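Long-range contacts in aminotransferase AspB (Helicobacter pylori 26695, PDB 3EZS), which probably binds pyridoxal 5'-phosphate and transfers amino groups as a transaminase: residues E10-L15 / I333-L338; K17-K22 / T325-E330; R24-G29 / P359-P364; Y113-Y118 / G341-G346. One frame throughout, in Å; residues are numbered along the deposited sequence. Where two conformers were deposited one is given.

In the fold
Contacts 1, 2 and 3 bring the N-terminal part of the chain, helix 8-16 and the loop after it, against the C-terminal part; contact 4 instead joins the end of strand 110-115, next to the outermost strand 131-136 of the seven-stranded sheet, to the loop before strand 349-353. Contacts 1 and 3 are apolar, and Ile333 connects them through backbone pairing with Leu26 and Leu28. Contact 2 lies at the surface, where a backbone bond, a proline-tyrosine CH-pi contact and a water share the work; contact 3 is buried and made of leucines and a proline. Partly buried contact 4 is the most polar, through the carboxamide of Asn115, and touches contact 1 where Ala337 and Leu338 meet the 341-346 loop.

Contact 1: residues E10-L15 / I333-L338; sequences ERLRAL and ITLPAL
Leu12 sends CG out on the side away from its backbone N (chi1 -179°), and a chi2 of 55° spreads its two methyls along the 333-338 backbone. CD1 rests 3.4 Å from the carbonyl oxygen of Thr334 and 3.9 Å from CD of Pro336, whose ring the leucine crosses at about a right angle. CD2 turns toward Ile333, 3.8 Å from its CG2, and lies 4.2 Å from CD1 of Leu335. One turn further along the helix, Leu15 repeats the same first torsion and brings CD2 to 3.9 Å from CG of Pro336, so this proline ring is met at two carbons by two leucines. Arg11 bends at its third torsion and carries NH1 to the neighbourhood of the Leu338 carbonyl, while its chain also touches Tyr339. Behind the strand, Thr334 packs on Ala323 and Leu326 of helix 319-330, and Leu335 pairs with Arg351. The result is an amphipathic N-terminal helix laid with its leucine side on the edge strand 335-336 of the small three-stranded sheet, consistent with the small domain of fold type I aminotransferases, which is built from both ends of the chain.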
loop_
_atom_site.group_PDB
_atom_site.type_symbol
_atom_site.label_atom_id
_atom_site.label_comp_id
_atom_site.label_asym_id
_atom_site.label_seq_id
_atom_site.Cartn_x
_atom_site.Cartn_y
_atom_site.Cartn_z
ATOM N N GLU A 10 13.967 -17.187 5.861
ATOM C CA GLU A 10 15.428 -16.950 5.960
ATOM C C GLU A 10 16.052 -17.845 7.018
ATOM O O GLU A 10 17.176 -18.348 6.853
ATOM C CB GLU A 10 15.741 -15.496 6.313
ATOM C CG GLU A 10 15.255 -14.476 5.298
ATOM C CD GLU A 10 15.614 -13.033 5.685
ATOM O OE1 GLU A 10 15.841 -12.768 6.885
ATOM O OE2 GLU A 10 15.646 -12.165 4.780
ATOM N N ARG A 11 15.336 -18.032 8.122
ATOM C CA ARG A 11 15.817 -18.907 9.175
ATOM C C ARG A 11 15.884 -20.358 8.650
ATOM O O ARG A 11 16.801 -21.106 8.990
ATOM C CB ARG A 11 14.938 -18.787 10.431
ATOM C CG ARG A 11 14.916 -17.370 11.031
ATOM C CD ARG A 11 14.200 -17.277 12.380
ATOM N NE ARG A 11 14.930 -17.959 13.443
ATOM C CZ ARG A 11 14.482 -18.143 14.691
ATOM N NH1 ARG A 11 13.281 -17.705 15.071
ATOM N NH2 ARG A 11 15.243 -18.789 15.573
ATOM N N LEU A 12 14.918 -20.727 7.809
ATOM C CA LEU A 12 14.836 -22.056 7.215
ATOM C C LEU A 12 15.945 -22.248 6.179
ATOM O O LEU A 12 16.632 -23.278 6.158
ATOM C CB LEU A 12 13.454 -22.243 6.573
ATOM C CG LEU A 12 13.160 -23.602 5.918
ATOM C CD1 LEU A 12 13.389 -24.741 6.887
ATOM C CD2 LEU A 12 11.725 -23.645 5.344
ATOM N N ARG A 13 16.121 -21.253 5.319
ATOM C CA ARG A 13 17.205 -21.278 4.337
ATOM C C ARG A 13 18.534 -21.467 5.057
ATOM O O ARG A 13 19.353 -22.293 4.632
ATOM C CB ARG A 13 17.214 -19.984 3.515
ATOM C CG ARG A 13 18.211 -19.942 2.340
ATOM C CD ARG A 13 17.910 -18.727 1.439
ATOM N NE ARG A 13 17.990 -17.466 2.196
ATOM C CZ ARG A 13 17.529 -16.277 1.791
ATOM N NH1 ARG A 13 16.920 -16.134 0.614
ATOM N NH2 ARG A 13 17.661 -15.218 2.592
ATOM N N ALA A 14 18.737 -20.744 6.160
ATOM C CA ALA A 14 19.979 -20.844 6.948
ATOM C C ALA A 14 20.168 -22.224 7.547
ATOM O O ALA A 14 21.276 -22.751 7.543
ATOM C CB ALA A 14 20.013 -19.795 8.063
ATOM N N LEU A 15 19.086 -22.798 8.076
ATOM C CA LEU A 15 19.123 -24.139 8.667
ATOM C C LEU A 15 19.536 -25.239 7.660
ATOM O O LEU A 15 20.281 -26.153 7.998
ATOM C CB LEU A 15 17.743 -24.485 9.226
ATOM C CG LEU A 15 17.592 -25.847 9.912
ATOM C CD1 LEU A 15 18.369 -25.939 11.259
ATOM C CD2 LEU A 15 16.145 -26.169 10.095
ATOM N N ILE A 333 10.794 -30.417 2.361
ATOM C CA ILE A 333 10.992 -29.205 3.162
ATOM C C ILE A 333 9.813 -28.991 4.104
ATOM O O ILE A 333 8.659 -28.983 3.671
ATOM C CB ILE A 333 11.114 -27.940 2.258
ATOM C CG1 ILE A 333 12.349 -28.034 1.349
ATOM C CG2 ILE A 333 11.130 -26.653 3.101
ATOM C CD1 ILE A 333 12.369 -27.015 0.169
ATOM N N THR A 334 10.119 -28.845 5.394
ATOM C CA THR A 334 9.131 -28.550 6.433
ATOM C C THR A 334 9.627 -27.328 7.210
ATOM O O THR A 334 10.812 -27.000 7.161
ATOM C CB THR A 334 8.902 -29.767 7.364
ATOM O OG1 THR A 334 10.078 -30.017 8.154
ATOM C CG2 THR A 334 8.541 -31.039 6.534
ATOM N N LEU A 335 8.725 -26.653 7.916
ATOM C CA LEU A 335 9.044 -25.440 8.667
ATOM C C LEU A 335 9.051 -25.690 10.182
ATOM O O LEU A 335 8.000 -25.976 10.769
ATOM C CB LEU A 335 8.012 -24.337 8.353
ATOM C CG LEU A 335 8.154 -22.968 9.044
ATOM C CD1 LEU A 335 9.493 -22.264 8.650
ATOM C CD2 LEU A 335 6.954 -22.052 8.748
ATOM N N PRO A 336 10.231 -25.603 10.820
ATOM C CA PRO A 336 10.259 -25.687 12.274
ATOM C C PRO A 336 9.412 -24.553 12.866
ATOM O O PRO A 336 9.600 -23.379 12.482
ATOM C CB PRO A 336 11.739 -25.475 12.607
ATOM C CG PRO A 336 12.465 -25.833 11.417
ATOM C CD PRO A 336 11.589 -25.448 10.270
ATOM N N ALA A 337 8.493 -24.896 13.777
ATOM C CA ALA A 337 7.587 -23.906 14.374
ATOM C C ALA A 337 8.299 -22.901 15.273
ATOM O O ALA A 337 7.729 -21.845 15.595
ATOM C CB ALA A 337 6.429 -24.583 15.114
ATOM N N LEU A 338 9.535 -23.212 15.661
ATOM C CA LEU A 338 10.347 -22.314 16.466
ATOM C C LEU A 338 10.473 -20.964 15.764
ATOM O O LEU A 338 10.399 -19.898 16.404
ATOM C CB LEU A 338 11.724 -22.928 16.695
ATOM C CG LEU A 338 12.684 -22.287 17.702
ATOM C CD1 LEU A 338 12.261 -22.609 19.171
ATOM C CD2 LEU A 338 14.119 -22.778 17.398
#

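Contact 2: residues K17-K22 / T325-E330; sequences KEITPK and TLYQNE
Pro21 lies over one face of the Tyr327 ring, its CG 3.7 Å from the ring centroid and 25° off the normal, a CH-pi contact displaced toward the hydroxyl-bearing end of the ring. Beside it, Ile19 reaches the helix with its CG2 methyl, which sits 3.5 Å from CA of Gln328 and also meets CD2 of Tyr327 at 3.8 Å. The polar link follows directly: the backbone N of Lys22 donates to the carbonyl O of Gln328 at 2.9 Å, with an N-H...O angle of 162° and the donor tilted moderately out of the carbonyl plane. Pro21 CA approaches the same oxygen at 3.5 Å in a CA-H...O contact, and the first methylenes of Lys22 run close past it. The acceptor belongs to the last turn of helix 319-330, so the extended chain leaving helix 8-16 is bonded to the C-terminal end of a helix in the small domain, at the protein surface. Gln328 bends at chi2 (69°), folding its carboxamide back toward the loop until NE2 stands 3.0 Å from Thr20 O. Tyr327 reaches outward with CG anti to its backbone N, and a water in the plane of its ring, at the edge, joins its OH to the loop by donating to Ile19 O at 2.7 Å. In the outer shell, Tyr327 packs on Ile333, while OE2 of Glu330, at the helix end, is hydrogen-bonded to Tyr371 OH and Asn329 touches the same tyrosine of helix 358-372.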
loop_
_atom_site.group_PDB
_atom_site.type_symbol
_atom_site.label_atom_id
_atom_site.label_comp_id
_atom_site.label_asym_id
_atom_site.label_seq_id
_atom_site.Cartn_x
_atom_site.Cartn_y
_atom_site.Cartn_z
ATOM N N LYS A 17 21.078 -24.730 4.567
ATOM C CA LYS A 17 22.171 -24.280 3.683
ATOM C C LYS A 17 23.325 -25.276 3.519
ATOM O O LYS A 17 23.833 -25.458 2.425
ATOM C CB LYS A 17 22.699 -22.925 4.184
ATOM C CG LYS A 17 23.666 -22.213 3.252
ATOM C CD LYS A 17 23.945 -20.778 3.737
ATOM N N GLU A 18 23.711 -25.949 4.593
ATOM C CA GLU A 18 24.800 -26.913 4.521
ATOM C C GLU A 18 24.372 -28.319 4.063
ATOM O O GLU A 18 25.206 -29.234 4.063
ATOM C CB GLU A 18 25.498 -27.000 5.885
ATOM C CG GLU A 18 26.068 -25.662 6.358
ATOM C CD GLU A 18 26.770 -25.741 7.713
ATOM O OE1 GLU A 18 26.859 -26.854 8.288
ATOM O OE2 GLU A 18 27.233 -24.677 8.191
ATOM N N ILE A 19 23.100 -28.495 3.666
ATOM C CA ILE A 19 22.587 -29.809 3.263
ATOM C C ILE A 19 22.285 -29.938 1.762
ATOM O O ILE A 19 21.683 -29.050 1.152
ATOM C CB ILE A 19 21.300 -30.172 4.037
ATOM C CG1 ILE A 19 21.527 -30.122 5.548
ATOM C CG2 ILE A 19 20.817 -31.566 3.642
ATOM C CD1 ILE A 19 20.251 -30.361 6.366
ATOM N N THR A 20 22.711 -31.070 1.194
ATOM C CA THR A 20 22.453 -31.439 -0.188
ATOM C C THR A 20 21.493 -32.641 -0.112
ATOM O O THR A 20 21.879 -33.698 0.363
ATOM C CB THR A 20 23.761 -31.827 -0.906
ATOM O OG1 THR A 20 24.656 -30.695 -0.920
ATOM C CG2 THR A 20 23.477 -32.286 -2.329
ATOM N N PRO A 21 20.227 -32.480 -0.534
ATOM C CA PRO A 21 19.273 -33.595 -0.421
ATOM C C PRO A 21 19.649 -34.810 -1.248
ATOM O O PRO A 21 20.080 -34.661 -2.393
ATOM C CB PRO A 21 17.977 -33.008 -0.976
ATOM C CG PRO A 21 18.148 -31.573 -0.877
ATOM C CD PRO A 21 19.587 -31.299 -1.116
ATOM N N LYS A 22 19.486 -35.993 -0.670
ATOM C CA LYS A 22 19.800 -37.237 -1.370
ATOM C C LYS A 22 18.656 -37.618 -2.324
ATOM O O LYS A 22 18.868 -38.404 -3.236
ATOM C CB LYS A 22 20.049 -38.365 -0.379
ATOM C CG LYS A 22 21.237 -38.158 0.527
ATOM C CD LYS A 22 21.384 -39.323 1.484
ATOM C CE LYS A 22 22.556 -39.118 2.426
ATOM N NZ LYS A 22 22.734 -40.285 3.337
ATOM N N THR A 325 16.890 -33.573 9.007
ATOM C CA THR A 325 16.871 -34.992 8.662
ATOM C C THR A 325 15.979 -35.280 7.457
ATOM O O THR A 325 16.394 -35.991 6.529
ATOM C CB THR A 325 16.388 -35.874 9.854
ATOM O OG1 THR A 325 17.246 -35.652 10.970
ATOM C CG2 THR A 325 16.435 -37.374 9.493
ATOM N N LEU A 326 14.766 -34.729 7.462
ATOM C CA LEU A 326 13.833 -34.979 6.372
ATOM C C LEU A 326 14.347 -34.405 5.036
ATOM O O LEU A 326 14.220 -35.036 3.993
ATOM C CB LEU A 326 12.455 -34.413 6.738
ATOM C CG LEU A 326 11.267 -34.788 5.858
ATOM C CD1 LEU A 326 10.949 -36.262 5.930
ATOM C CD2 LEU A 326 10.067 -33.969 6.275
ATOM N N TYR A 327 14.924 -33.214 5.080
ATOM C CA TYR A 327 15.434 -32.585 3.876
ATOM C C TYR A 327 16.664 -33.316 3.334
ATOM O O TYR A 327 16.784 -33.547 2.127
ATOM C CB TYR A 327 15.770 -31.136 4.161
ATOM C CG TYR A 327 16.210 -30.369 2.951
ATOM C CD1 TYR A 327 15.316 -30.112 1.912
ATOM C CD2 TYR A 327 17.495 -29.843 2.860
ATOM C CE1 TYR A 327 15.706 -29.390 0.791
ATOM C CE2 TYR A 327 17.893 -29.118 1.744
ATOM C CZ TYR A 327 16.990 -28.886 0.719
ATOM O OH TYR A 327 17.371 -28.162 -0.383
ATOM N N GLN A 328 17.582 -33.649 4.228
ATOM C CA GLN A 328 18.790 -34.382 3.888
ATOM C C GLN A 328 18.486 -35.707 3.201
ATOM O O GLN A 328 19.047 -36.014 2.162
ATOM C CB GLN A 328 19.548 -34.645 5.195
ATOM C CG GLN A 328 20.723 -35.593 5.172
ATOM C CD GLN A 328 21.897 -35.063 4.415
ATOM O OE1 GLN A 328 22.918 -34.725 5.017
ATOM N NE2 GLN A 328 21.766 -34.957 3.088
ATOM N N ASN A 329 17.594 -36.481 3.800
ATOM C CA ASN A 329 17.248 -37.803 3.319
ATOM C C ASN A 329 16.146 -37.914 2.258
ATOM O O ASN A 329 16.203 -38.806 1.406
ATOM C CB ASN A 329 16.826 -38.662 4.503
ATOM C CG ASN A 329 17.957 -38.920 5.475
ATOM O OD1 ASN A 329 19.034 -39.341 5.090
ATOM N ND2 ASN A 329 17.690 -38.716 6.745
ATOM N N GLU A 330 15.141 -37.047 2.334
ATOM C CA GLU A 330 14.006 -37.128 1.427
ATOM C C GLU A 330 13.777 -35.940 0.519
ATOM O O GLU A 330 12.949 -36.028 -0.386
ATOM C CB GLU A 330 12.728 -37.348 2.248
ATOM C CG GLU A 330 12.779 -38.540 3.183
ATOM C CD GLU A 330 12.995 -39.855 2.455
ATOM O OE1 GLU A 330 12.638 -39.959 1.266
ATOM O OE2 GLU A 330 13.533 -40.787 3.080
HETATM O O HOH W 1 20.245 -26.849 0.466
#

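Contact 3: residues R24-G29 / P359-P364; sequences RGLDLG and PLLEKP
Leu26 lays a methyl against the backbone of a helix at the very place where a proline breaks its bonding: CD1 is 3.6 Å from the carbonyl O of Leu360, four residues before Pro364, which has no N-H to give. The helix is kinked here, the N atoms of Lys363 and Pro364 making no bond to the turn before. The same CD1 touches the proline itself, 3.8 Å from its CG, and meets CD2 of Leu361 at 4.0 Å; one methyl thus fills the corner between a carbonyl, a pyrrolidine ring and a leucine. Leu26 gets there with CG anti to its carbonyl carbon and an extended second torsion (chi2 -170°), which pushes CD1 straight out toward the helix. Leu28, two residues on, projects to the same side and brings its CD2 to 4.0 Å from CD2 of Leu361, so that methyl of Leu361 meets both loop leucines on one side. Asp27 faces the other way and stabilises the loop itself: its OD1 accepts from the N of Gly29 at 2.9 Å in an Asx turn. Backbone bonds of Leu26 and Leu28 to Ile333, and of Leu28 to Ala353, fix the path of the loop beside the small sheet, while Leu361 is backed by Asn292 and Leu295 of helix 280-299. Since the contact between loop and helix is made by methyls and a ring, it rests on shape and the burial of apolar surface, and the methyl next to Leu360 O may partly shield a carbonyl that cannot receive the usual helical bond from Pro364.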
loop_
_atom_site.group_PDB
_atom_site.type_symbol
_atom_site.label_atom_id
_atom_site.label_comp_id
_atom_site.label_asym_id
_atom_site.label_seq_id
_atom_site.Cartn_x
_atom_site.Cartn_y
_atom_site.Cartn_z
ATOM N N ARG A 24 14.717 -35.932 -4.220
ATOM C CA ARG A 24 13.837 -34.795 -4.546
ATOM C C ARG A 24 12.488 -35.032 -3.841
ATOM O O ARG A 24 11.930 -36.120 -3.957
ATOM C CB ARG A 24 13.647 -34.733 -6.066
ATOM C CG ARG A 24 12.587 -33.819 -6.609
ATOM C CD ARG A 24 12.872 -32.363 -6.417
ATOM N NE ARG A 24 14.005 -31.878 -7.202
ATOM C CZ ARG A 24 14.355 -30.592 -7.276
ATOM N NH1 ARG A 24 13.655 -29.648 -6.651
ATOM N NH2 ARG A 24 15.403 -30.231 -7.997
ATOM N N GLY A 25 11.979 -34.029 -3.127
ATOM C CA GLY A 25 10.695 -34.106 -2.441
ATOM C C GLY A 25 9.952 -32.781 -2.431
ATOM O O GLY A 25 10.493 -31.768 -2.857
ATOM N N LEU A 26 8.712 -32.789 -1.930
ATOM C CA LEU A 26 7.852 -31.590 -1.908
ATOM C C LEU A 26 8.210 -30.515 -0.905
ATOM O O LEU A 26 8.681 -30.788 0.187
ATOM C CB LEU A 26 6.392 -31.944 -1.624
ATOM C CG LEU A 26 5.512 -32.601 -2.690
ATOM C CD1 LEU A 26 4.097 -32.587 -2.167
ATOM C CD2 LEU A 26 5.587 -31.869 -4.020
ATOM N N ASP A 27 7.917 -29.281 -1.283
ATOM C CA ASP A 27 8.135 -28.147 -0.430
ATOM C C ASP A 27 6.864 -27.911 0.344
ATOM O O ASP A 27 5.901 -27.407 -0.221
ATOM C CB ASP A 27 8.479 -26.928 -1.274
ATOM C CG ASP A 27 8.781 -25.695 -0.434
ATOM O OD1 ASP A 27 8.486 -25.672 0.783
ATOM O OD2 ASP A 27 9.318 -24.742 -1.021
ATOM N N LEU A 28 6.847 -28.311 1.616
ATOM C CA LEU A 28 5.684 -28.122 2.477
ATOM C C LEU A 28 5.940 -27.002 3.503
ATOM O O LEU A 28 5.256 -26.925 4.533
ATOM C CB LEU A 28 5.301 -29.434 3.176
ATOM C CG LEU A 28 4.921 -30.634 2.290
ATOM C CD1 LEU A 28 4.782 -31.893 3.130
ATOM C CD2 LEU A 28 3.664 -30.405 1.463
ATOM N N GLY A 29 6.907 -26.128 3.210
ATOM C CA GLY A 29 7.259 -25.006 4.085
ATOM C C GLY A 29 6.350 -23.812 3.874
ATOM O O GLY A 29 5.574 -23.486 4.744
ATOM N N PRO A 359 -3.685 -35.852 -4.431
ATOM C CA PRO A 359 -2.883 -37.023 -4.781
ATOM C C PRO A 359 -1.364 -36.839 -4.652
ATOM O O PRO A 359 -0.653 -37.820 -4.421
ATOM C CB PRO A 359 -3.273 -37.286 -6.244
ATOM C CG PRO A 359 -4.582 -36.583 -6.436
ATOM C CD PRO A 359 -4.483 -35.380 -5.575
ATOM N N LEU A 360 -0.875 -35.603 -4.788
ATOM C CA LEU A 360 0.557 -35.317 -4.695
ATOM C C LEU A 360 1.092 -35.434 -3.267
ATOM O O LEU A 360 2.296 -35.598 -3.078
ATOM C CB LEU A 360 0.880 -33.932 -5.276
ATOM C CG LEU A 360 0.435 -33.683 -6.727
ATOM C CD1 LEU A 360 0.514 -32.195 -7.136
ATOM C CD2 LEU A 360 1.246 -34.574 -7.674
ATOM N N LEU A 361 0.196 -35.387 -2.278
ATOM C CA LEU A 361 0.554 -35.435 -0.864
ATOM C C LEU A 361 0.673 -36.831 -0.254
ATOM O O LEU A 361 1.294 -36.984 0.785
ATOM C CB LEU A 361 -0.506 -34.661 -0.043
ATOM C CG LEU A 361 -0.743 -33.179 -0.339
ATOM C CD1 LEU A 361 -1.827 -32.593 0.606
ATOM C CD2 LEU A 361 0.559 -32.380 -0.218
ATOM N N GLU A 362 0.066 -37.833 -0.879
ATOM C CA GLU A 362 -0.001 -39.184 -0.301
ATOM C C GLU A 362 1.365 -39.745 0.048
ATOM O O GLU A 362 1.594 -40.145 1.191
ATOM C CB GLU A 362 -0.728 -40.163 -1.225
ATOM C CG GLU A 362 -2.165 -39.774 -1.579
ATOM C CD GLU A 362 -2.773 -40.692 -2.629
ATOM O OE1 GLU A 362 -2.371 -41.886 -2.681
ATOM O OE2 GLU A 362 -3.656 -40.225 -3.389
ATOM N N LYS A 363 2.269 -39.751 -0.928
ATOM C CA LYS A 363 3.599 -40.276 -0.711
ATOM C C LYS A 363 4.398 -39.472 0.314
ATOM O O LYS A 363 4.825 -40.038 1.317
ATOM C CB LYS A 363 4.367 -40.407 -2.050
ATOM C CG LYS A 363 5.724 -41.094 -1.955
ATOM C CD LYS A 363 5.573 -42.560 -1.559
ATOM C CE LYS A 363 6.906 -43.265 -1.493
ATOM N NZ LYS A 363 6.719 -44.686 -1.088
ATOM N N PRO A 364 4.624 -38.167 0.073
ATOM C CA PRO A 364 5.411 -37.411 1.059
ATOM C C PRO A 364 4.896 -37.436 2.498
ATOM O O PRO A 364 5.707 -37.458 3.425
ATOM C CB PRO A 364 5.367 -35.979 0.530
ATOM C CG PRO A 364 4.327 -35.959 -0.498
ATOM C CD PRO A 364 4.259 -37.313 -1.067
#

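Contact 4: residues Y113-Y118 / G341-G346; sequences YPNPFY and GRNRIG
At the C-terminal end of strand 110-115, in the seven-stranded sheet of the large domain, the chain passes through a cis peptide into Pro116, and the side chain of Asn115 grips a tight turn in the loop before strand 349-353. Its carboxamide pairs with both backbone groups of Arg342: OD1 accepts from Arg342 N at 3.0 Å, and ND2 donates to Arg342 O at 2.9 Å in a nearly straight bond (174°). That oxygen also closes the type I' turn by accepting from Ile345 N, and the two donors come to it from opposite faces of the carbonyl plane. A water accepts from ND2 and donates to OD1 of Asn343, so both amide hydrogens of Asn115 are engaged, which favours a single orientation of its flat group. Ile345 leans on the amide with CG1, 3.3 Å from ND2, and crosses the ring of Pro116, where its CG2 is 3.7 Å from CD. The chain of Arg342 bends at chi2 (-68°), placing the guanidinium with one face over CZ of Phe117, 3.9 Å from NH1, the two planes 48° apart; beyond it NH2 forms a salt bridge with Glu122. In fold type I aminotransferases the loop after the corresponding strand commonly borders the cofactor site, and this junction between large and small domains is consistent with that architecture.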
loop_
_atom_site.group_PDB
_atom_site.type_symbol
_atom_site.label_atom_id
_atom_site.label_comp_id
_atom_site.label_asym_id
_atom_site.label_seq_id
_atom_site.Cartn_x
_atom_site.Cartn_y
_atom_site.Cartn_z
ATOM N N TYR A 113 -1.215 -10.783 21.343
ATOM C CA TYR A 113 -1.419 -11.696 20.211
ATOM C C TYR A 113 -0.890 -13.081 20.579
ATOM O O TYR A 113 -0.077 -13.204 21.496
ATOM C CB TYR A 113 -0.818 -11.155 18.899
ATOM C CG TYR A 113 0.619 -10.668 18.963
ATOM C CD1 TYR A 113 0.910 -9.363 19.344
ATOM C CD2 TYR A 113 1.679 -11.488 18.592
ATOM C CE1 TYR A 113 2.219 -8.904 19.385
ATOM C CE2 TYR A 113 2.990 -11.035 18.630
ATOM C CZ TYR A 113 3.253 -9.746 19.031
ATOM O OH TYR A 113 4.553 -9.284 19.076
ATOM N N PRO A 114 -1.342 -14.135 19.866
ATOM C CA PRO A 114 -0.870 -15.470 20.259
ATOM C C PRO A 114 0.596 -15.760 19.903
ATOM O O PRO A 114 1.242 -14.982 19.186
ATOM C CB PRO A 114 -1.818 -16.428 19.514
ATOM C CG PRO A 114 -2.873 -15.564 18.878
ATOM C CD PRO A 114 -2.269 -14.208 18.720
ATOM N N ASN A 115 1.100 -16.866 20.445
ATOM C CA ASN A 115 2.467 -17.336 20.210
ATOM C C ASN A 115 2.365 -18.867 20.044
ATOM O O ASN A 115 1.978 -19.566 20.973
ATOM C CB ASN A 115 3.362 -16.896 21.381
ATOM C CG ASN A 115 4.813 -17.331 21.239
ATOM O OD1 ASN A 115 5.292 -17.635 20.140
ATOM N ND2 ASN A 115 5.536 -17.342 22.373
ATOM N N PRO A 116 2.723 -19.402 18.871
ATOM C CA PRO A 116 3.302 -18.794 17.669
ATOM C C PRO A 116 2.343 -17.923 16.866
ATOM O O PRO A 116 1.126 -17.941 17.117
ATOM C CB PRO A 116 3.826 -19.995 16.865
ATOM C CG PRO A 116 3.083 -21.179 17.375
ATOM C CD PRO A 116 2.483 -20.845 18.713
ATOM N N PHE A 117 2.904 -17.159 15.924
ATOM C CA PHE A 117 2.152 -16.191 15.151
ATOM C C PHE A 117 2.739 -15.825 13.787
ATOM O O PHE A 117 3.921 -15.993 13.546
ATOM C CB PHE A 117 2.058 -14.891 15.961
ATOM C CG PHE A 117 3.413 -14.341 16.389
ATOM C CD1 PHE A 117 4.004 -14.752 17.573
ATOM C CD2 PHE A 117 4.096 -13.419 15.596
ATOM C CE1 PHE A 117 5.249 -14.266 17.961
ATOM C CE2 PHE A 117 5.333 -12.925 15.984
ATOM C CZ PHE A 117 5.912 -13.349 17.163
ATOM N N TYR A 118 1.862 -15.326 12.918
ATOM C CA TYR A 118 2.205 -14.727 11.629
ATOM C C TYR A 118 2.953 -13.478 12.041
ATOM O O TYR A 118 2.402 -12.627 12.735
ATOM C CB TYR A 118 0.907 -14.407 10.897
ATOM C CG TYR A 118 0.983 -13.650 9.573
ATOM C CD1 TYR A 118 1.937 -13.946 8.610
ATOM C CD2 TYR A 118 0.014 -12.695 9.258
ATOM C CE1 TYR A 118 1.966 -13.253 7.384
ATOM C CE2 TYR A 118 0.024 -12.015 8.039
ATOM C CZ TYR A 118 1.003 -12.291 7.111
ATOM O OH TYR A 118 0.985 -11.604 5.923
ATOM N N GLY A 341 7.624 -18.428 16.413
ATOM C CA GLY A 341 7.324 -18.034 17.773
ATOM C C GLY A 341 8.457 -17.385 18.513
ATOM O O GLY A 341 9.516 -17.143 17.960
ATOM N N ARG A 342 8.188 -17.094 19.776
ATOM C CA ARG A 342 9.146 -16.515 20.719
ATOM C C ARG A 342 9.156 -17.382 21.979
ATOM O O ARG A 342 8.259 -18.212 22.177
ATOM C CB ARG A 342 8.738 -15.079 21.071
ATOM C CG ARG A 342 8.723 -14.082 19.904
ATOM C CD ARG A 342 10.123 -13.811 19.401
ATOM N NE ARG A 342 10.182 -12.976 18.194
ATOM C CZ ARG A 342 9.939 -13.402 16.945
ATOM N NH1 ARG A 342 9.598 -14.655 16.686
ATOM N NH2 ARG A 342 10.034 -12.559 15.929
ATOM N N ASN A 343 10.176 -17.175 22.810
ATOM C CA ASN A 343 10.373 -17.878 24.076
ATOM C C ASN A 343 10.371 -19.376 23.924
ATOM O O ASN A 343 9.863 -20.069 24.791
ATOM C CB ASN A 343 9.333 -17.455 25.129
ATOM C CG ASN A 343 9.219 -15.951 25.263
ATOM O OD1 ASN A 343 8.147 -15.377 25.055
ATOM N ND2 ASN A 343 10.326 -15.305 25.540
ATOM N N ARG A 344 10.946 -19.854 22.819
ATOM C CA ARG A 344 11.077 -21.282 22.491
ATOM C C ARG A 344 9.752 -22.040 22.215
ATOM O O ARG A 344 9.740 -23.265 22.111
ATOM C CB ARG A 344 11.951 -22.023 23.521
ATOM C CG ARG A 344 13.426 -21.557 23.581
ATOM N N ILE A 345 8.646 -21.322 22.064
ATOM C CA ILE A 345 7.379 -21.970 21.725
ATOM C C ILE A 345 7.538 -22.466 20.281
ATOM O O ILE A 345 8.085 -21.752 19.431
ATOM C CB ILE A 345 6.183 -20.987 21.843
ATOM C CG1 ILE A 345 6.051 -20.470 23.281
ATOM C CG2 ILE A 345 4.898 -21.633 21.378
ATOM C CD1 ILE A 345 5.909 -21.568 24.369
ATOM N N GLY A 346 7.102 -23.695 20.026
ATOM C CA GLY A 346 7.198 -24.307 18.687
ATOM C C GLY A 346 8.369 -25.258 18.502
ATOM O O GLY A 346 8.447 -25.949 17.483
HETATM O O HOH W 2 5.455 -16.916 25.245
#